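Local atomic coordinates of SusD homolog (Bacteroides thetaiotaomicron, PDB entry 3SGH), a protein that probably binds sugars at the outer membrane as a SusD-like lipoprotein. Residues K341-Y344 against E345-V348; R409-T412 against Q413-I416. All blocks are in the same frame, centred on the assembly; numbering follows the deposited sequence.

Contact 1: residues K341-Y344 against E345-V348; sequences KTFY and EKGV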
loop_
_atom_site.group_PDB
_atom_site.type_symbol
_atom_site.label_atom_id
_atom_site.label_comp_id
_atom_site.label_asym_id
_atom_site.label_seq_id
_atom_site.Cartn_x
_atom_site.Cartn_y
_atom_site.Cartn_z
ATOM N N LYS A 341 -7.793 -21.225 6.585
ATOM C CA LYS A 341 -9.221 -20.956 6.662
ATOM C C LYS A 341 -9.548 -20.043 7.841
ATOM O O LYS A 341 -10.333 -19.111 7.694
ATOM C CB LYS A 341 -10.053 -22.260 6.768
ATOM C CG LYS A 341 -11.566 -21.990 6.845
ATOM C CD LYS A 341 -12.395 -23.304 6.933
ATOM C CE LYS A 341 -13.920 -22.976 7.018
ATOM N NZ LYS A 341 -14.753 -24.200 7.275
ATOM N N THR A 342 -8.987 -20.336 9.005
ATOM C CA THR A 342 -9.307 -19.605 10.210
ATOM C C THR A 342 -8.904 -18.138 10.039
ATOM O O THR A 342 -9.704 -17.219 10.291
ATOM C CB THR A 342 -8.566 -20.215 11.458
ATOM O OG1 THR A 342 -9.025 -21.572 11.666
ATOM C CG2 THR A 342 -8.834 -19.317 12.717
ATOM N N PHE A 343 -7.717 -17.911 9.509
ATOM C CA PHE A 343 -7.251 -16.546 9.307
ATOM C C PHE A 343 -7.987 -15.813 8.180
ATOM O O PHE A 343 -8.281 -14.613 8.314
ATOM C CB PHE A 343 -5.734 -16.481 9.128
ATOM C CG PHE A 343 -4.962 -16.756 10.394
ATOM C CD1 PHE A 343 -5.153 -15.984 11.532
ATOM C CD2 PHE A 343 -4.007 -17.775 10.436
ATOM C CE1 PHE A 343 -4.428 -16.238 12.702
ATOM C CE2 PHE A 343 -3.268 -18.011 11.594
ATOM C CZ PHE A 343 -3.496 -17.242 12.729
ATOM N N TYR A 344 -8.321 -16.540 7.108
ATOM C CA TYR A 344 -9.140 -15.970 6.028
ATOM C C TYR A 344 -10.480 -15.447 6.542
ATOM O O TYR A 344 -10.842 -14.268 6.306
ATOM C CB TYR A 344 -9.332 -17.016 4.944
ATOM C CG TYR A 344 -10.241 -16.624 3.818
ATOM C CD1 TYR A 344 -9.794 -15.790 2.798
ATOM C CD2 TYR A 344 -11.541 -17.143 3.733
ATOM C CE1 TYR A 344 -10.599 -15.474 1.742
ATOM C CE2 TYR A 344 -12.367 -16.812 2.661
ATOM C CZ TYR A 344 -11.892 -15.981 1.674
ATOM O OH TYR A 344 -12.698 -15.646 0.601
ATOM N N GLU A 345 -11.233 -16.311 7.232
ATOM C CA GLU A 345 -12.519 -15.912 7.748
ATOM C C GLU A 345 -12.392 -14.799 8.773
ATOM O O GLU A 345 -13.229 -13.881 8.792
ATOM C CB GLU A 345 -13.286 -17.102 8.309
ATOM C CG GLU A 345 -13.617 -18.125 7.193
ATOM C CD GLU A 345 -14.733 -19.082 7.519
ATOM O OE1 GLU A 345 -14.825 -19.508 8.709
ATOM O OE2 GLU A 345 -15.482 -19.427 6.565
ATOM N N LYS A 346 -11.335 -14.858 9.588
ATOM C CA LYS A 346 -11.080 -13.814 10.591
ATOM C C LYS A 346 -10.875 -12.477 9.891
ATOM O O LYS A 346 -11.448 -11.447 10.295
ATOM C CB LYS A 346 -9.849 -14.183 11.460
ATOM C CG LYS A 346 -9.573 -13.210 12.556
ATOM C CD LYS A 346 -8.222 -13.504 13.247
ATOM C CE LYS A 346 -7.786 -12.304 14.061
ATOM N NZ LYS A 346 -8.571 -12.145 15.301
ATOM N N GLY A 347 -10.063 -12.484 8.843
ATOM C CA GLY A 347 -9.764 -11.289 8.059
ATOM C C GLY A 347 -11.010 -10.655 7.457
ATOM O O GLY A 347 -11.194 -9.422 7.519
ATOM N N VAL A 348 -11.855 -11.488 6.856
ATOM C CA VAL A 348 -13.086 -10.994 6.219
ATOM C C VAL A 348 -13.986 -10.394 7.296
ATOM O O VAL A 348 -14.507 -9.292 7.133
ATOM C CB VAL A 348 -13.829 -12.099 5.468
ATOM C CG1 VAL A 348 -15.114 -11.545 4.856
ATOM C CG2 VAL A 348 -12.919 -12.670 4.363
#

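Contact 2: residues R409-T412 against Q413-I416; sequences RVLT and QKWI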
loop_
_atom_site.group_PDB
_atom_site.type_symbol
_atom_site.label_atom_id
_atom_site.label_comp_id
_atom_site.label_asym_id
_atom_site.label_seq_id
_atom_site.Cartn_x
_atom_site.Cartn_y
_atom_site.Cartn_z
ATOM N N ARG A 409 -7.724 -16.558 -3.533
ATOM C CA ARG A 409 -8.814 -16.285 -2.622
ATOM C C ARG A 409 -8.363 -15.413 -1.447
ATOM O O ARG A 409 -8.969 -14.360 -1.168
ATOM C CB ARG A 409 -9.399 -17.600 -2.106
ATOM C CG ARG A 409 -10.574 -17.416 -1.181
ATOM C CD ARG A 409 -11.356 -18.711 -0.992
ATOM N NE ARG A 409 -12.136 -19.018 -2.187
ATOM C CZ ARG A 409 -11.963 -20.035 -3.032
ATOM N NH1 ARG A 409 -11.041 -20.979 -2.838
ATOM N NH2 ARG A 409 -12.775 -20.133 -4.075
ATOM N N VAL A 410 -7.290 -15.844 -0.771
ATOM C CA VAL A 410 -6.720 -15.043 0.315
ATOM C C VAL A 410 -6.369 -13.602 -0.135
ATOM O O VAL A 410 -6.757 -12.614 0.483
ATOM C CB VAL A 410 -5.536 -15.773 0.952
ATOM C CG1 VAL A 410 -4.688 -14.876 1.856
ATOM C CG2 VAL A 410 -6.040 -17.041 1.707
ATOM N N LEU A 411 -5.565 -13.482 -1.191
ATOM C CA LEU A 411 -5.102 -12.180 -1.630
ATOM C C LEU A 411 -6.173 -11.282 -2.237
ATOM O O LEU A 411 -6.093 -10.051 -2.109
ATOM C CB LEU A 411 -3.921 -12.337 -2.593
ATOM C CG LEU A 411 -2.746 -13.006 -1.922
ATOM C CD1 LEU A 411 -1.572 -13.051 -2.906
ATOM C CD2 LEU A 411 -2.373 -12.279 -0.640
ATOM N N THR A 412 -7.192 -11.857 -2.853
ATOM C CA THR A 412 -8.339 -11.053 -3.319
ATOM C C THR A 412 -9.127 -10.427 -2.154
ATOM O O THR A 412 -9.435 -9.214 -2.180
ATOM C CB THR A 412 -9.257 -11.870 -4.255
ATOM O OG1 THR A 412 -8.474 -12.330 -5.362
ATOM C CG2 THR A 412 -10.429 -11.002 -4.798
ATOM N N GLN A 413 -9.527 -11.227 -1.159
ATOM C CA GLN A 413 -10.218 -10.667 0.019
ATOM C C GLN A 413 -9.282 -9.735 0.812
ATOM O O GLN A 413 -9.710 -8.727 1.345
ATOM C CB GLN A 413 -10.821 -11.751 0.903
ATOM C CG GLN A 413 -11.993 -12.431 0.255
ATOM C CD GLN A 413 -13.199 -11.490 0.098
ATOM O OE1 GLN A 413 -13.393 -10.623 0.903
ATOM N NE2 GLN A 413 -13.968 -11.658 -0.962
ATOM N N LYS A 414 -7.998 -10.058 0.857
ATOM C CA LYS A 414 -7.062 -9.149 1.526
ATOM C C LYS A 414 -7.069 -7.779 0.849
ATOM O O LYS A 414 -7.037 -6.713 1.510
ATOM C CB LYS A 414 -5.658 -9.721 1.517
ATOM C CG LYS A 414 -4.597 -8.803 2.111
ATOM C CD LYS A 414 -3.203 -9.426 1.847
ATOM C CE LYS A 414 -2.051 -8.574 2.255
ATOM N NZ LYS A 414 -0.762 -9.134 1.774
ATOM N N TRP A 415 -7.058 -7.814 -0.488
ATOM C CA TRP A 415 -7.017 -6.607 -1.303
ATOM C C TRP A 415 -8.285 -5.775 -1.129
ATOM O O TRP A 415 -8.206 -4.552 -0.960
ATOM C CB TRP A 415 -6.781 -7.008 -2.743
ATOM C CG TRP A 415 -7.023 -5.936 -3.741
ATOM C CD1 TRP A 415 -6.306 -4.785 -3.912
ATOM C CD2 TRP A 415 -8.002 -5.971 -4.768
ATOM N NE1 TRP A 415 -6.791 -4.105 -5.008
ATOM C CE2 TRP A 415 -7.860 -4.805 -5.525
ATOM C CE3 TRP A 415 -9.012 -6.873 -5.112
ATOM C CZ2 TRP A 415 -8.682 -4.527 -6.600
ATOM C CZ3 TRP A 415 -9.785 -6.606 -6.209
ATOM C CH2 TRP A 415 -9.627 -5.457 -6.927
ATOM N N ILE A 416 -9.434 -6.445 -1.026
ATOM C CA ILE A 416 -10.686 -5.743 -0.797
ATOM C C ILE A 416 -10.688 -5.129 0.596
ATOM O O ILE A 416 -11.072 -3.982 0.774
ATOM C CB ILE A 416 -11.907 -6.681 -0.938
ATOM C CG1 ILE A 416 -12.029 -7.074 -2.385
ATOM C CG2 ILE A 416 -13.216 -5.979 -0.492
ATOM C CD1 ILE A 416 -13.071 -8.258 -2.626
#

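Contact 1: residues K341-Y344 against E345-V348
E345 reaches back to K341 across one turn of the alpha-helix 340-354, probably part of the alpha-alpha superhelix of this SusD-like protein. Its amide N donates to K341 O at 3.0 Å in an almost straight bond (177°), the first of four consecutive i to i+4 backbone bonds. The side chains of E345 and K341 run side by side in the same direction, and CE of K341 lies 3.9 Å from OE2 of E345. The ammonium NZ of K341 is 4.9 Å from that same OE2, so the opposite charges are neighbours without direct contact, and any attraction between them is likely to be modest. CG of E345 also passes 4.2 Å from CD2 of the Y344 ring, with ring and carboxylate planes only 23° apart. With an alanine here, the K341 ammonium would probably lose its nearby negative charge, and a gap would be likely to open beside CD2 of the tyrosine. K346 donates its N to T342 O, and its methylene CD comes to the edge of the F343 ring, near the ring plane, at 4.3 Å from CD1. The aliphatic part of the lysine thus serves as a hydrophobic neighbour, while NZ is hydrogen-bonded to E221 O. At G347 the N bonds to F343 O at 2.8 Å; having no side chain, this buried glycine adds no bulk to its turn. V348 closes the series, its N bonded to Y344 O. The tyrosine extends over the valine because its CG is anti to the backbone N (chi1 175°), and its OH is held by I395 O. CG2 of V348 lies over one face of that ring, 4.4 Å from CZ of Y344.

Contact 2: residues R409-T412 against Q413-I416
Q413 N to R409 O is a nearly straight bond (176°) of 3.2 Å, the first of four i to i+4 backbone bonds along helix 403-417. K414 N to V410 O, W415 N to L411 O (2.9 Å) and I416 N to T412 O continue the ladder. T412 suits a buried turn because its hydroxyl is satisfied within the helix, OG1 bonding to E408 O, while its methyl CG2 is left for packing 4.4 Å from both CE3 of W415 and CD1 of I416. The carbonyl O of T412 lies at the edge of the indole, 3.8 Å from CE3 of W415. L411 and K414 run side by side: CD2 of the leucine touches CD of the lysine at 3.9 Å. With the lysine CG anti to the backbone N (chi1 176°) and the chain extended beyond it, NZ reaches a salt bridge with D428. Q413 folds at CG, its amide hydrogen-bonded to Y363 and R266. Around this buried turn of helix 403-417, K414 and L411 face helix 319-331, W415 and T412 pack on helix 253-261, and Q413, R409 and V410 meet helix 340-354.

Overall arrangement
Contact 1 comes first along the chain, on helix 340-354, and closes before contact 2 opens on helix 403-417. Their centres lie about 10 Å apart on the same side of the chain's centre, with contact 2 the deeper at about 14 Å from that centre against about 20 Å. The two helices touch directly: the hydroxyl of Y344 lies 3.3 Å from CG of both R409 and Q413, and CG2 of V348 is 4.0 Å from OE1 of Q413. Helix 319-331 packs against both, so two helices close in sequence and a third from further along the chain come together. Such packing is consistent with the alpha-alpha superhelix, and with the TPR clan to which the family belongs.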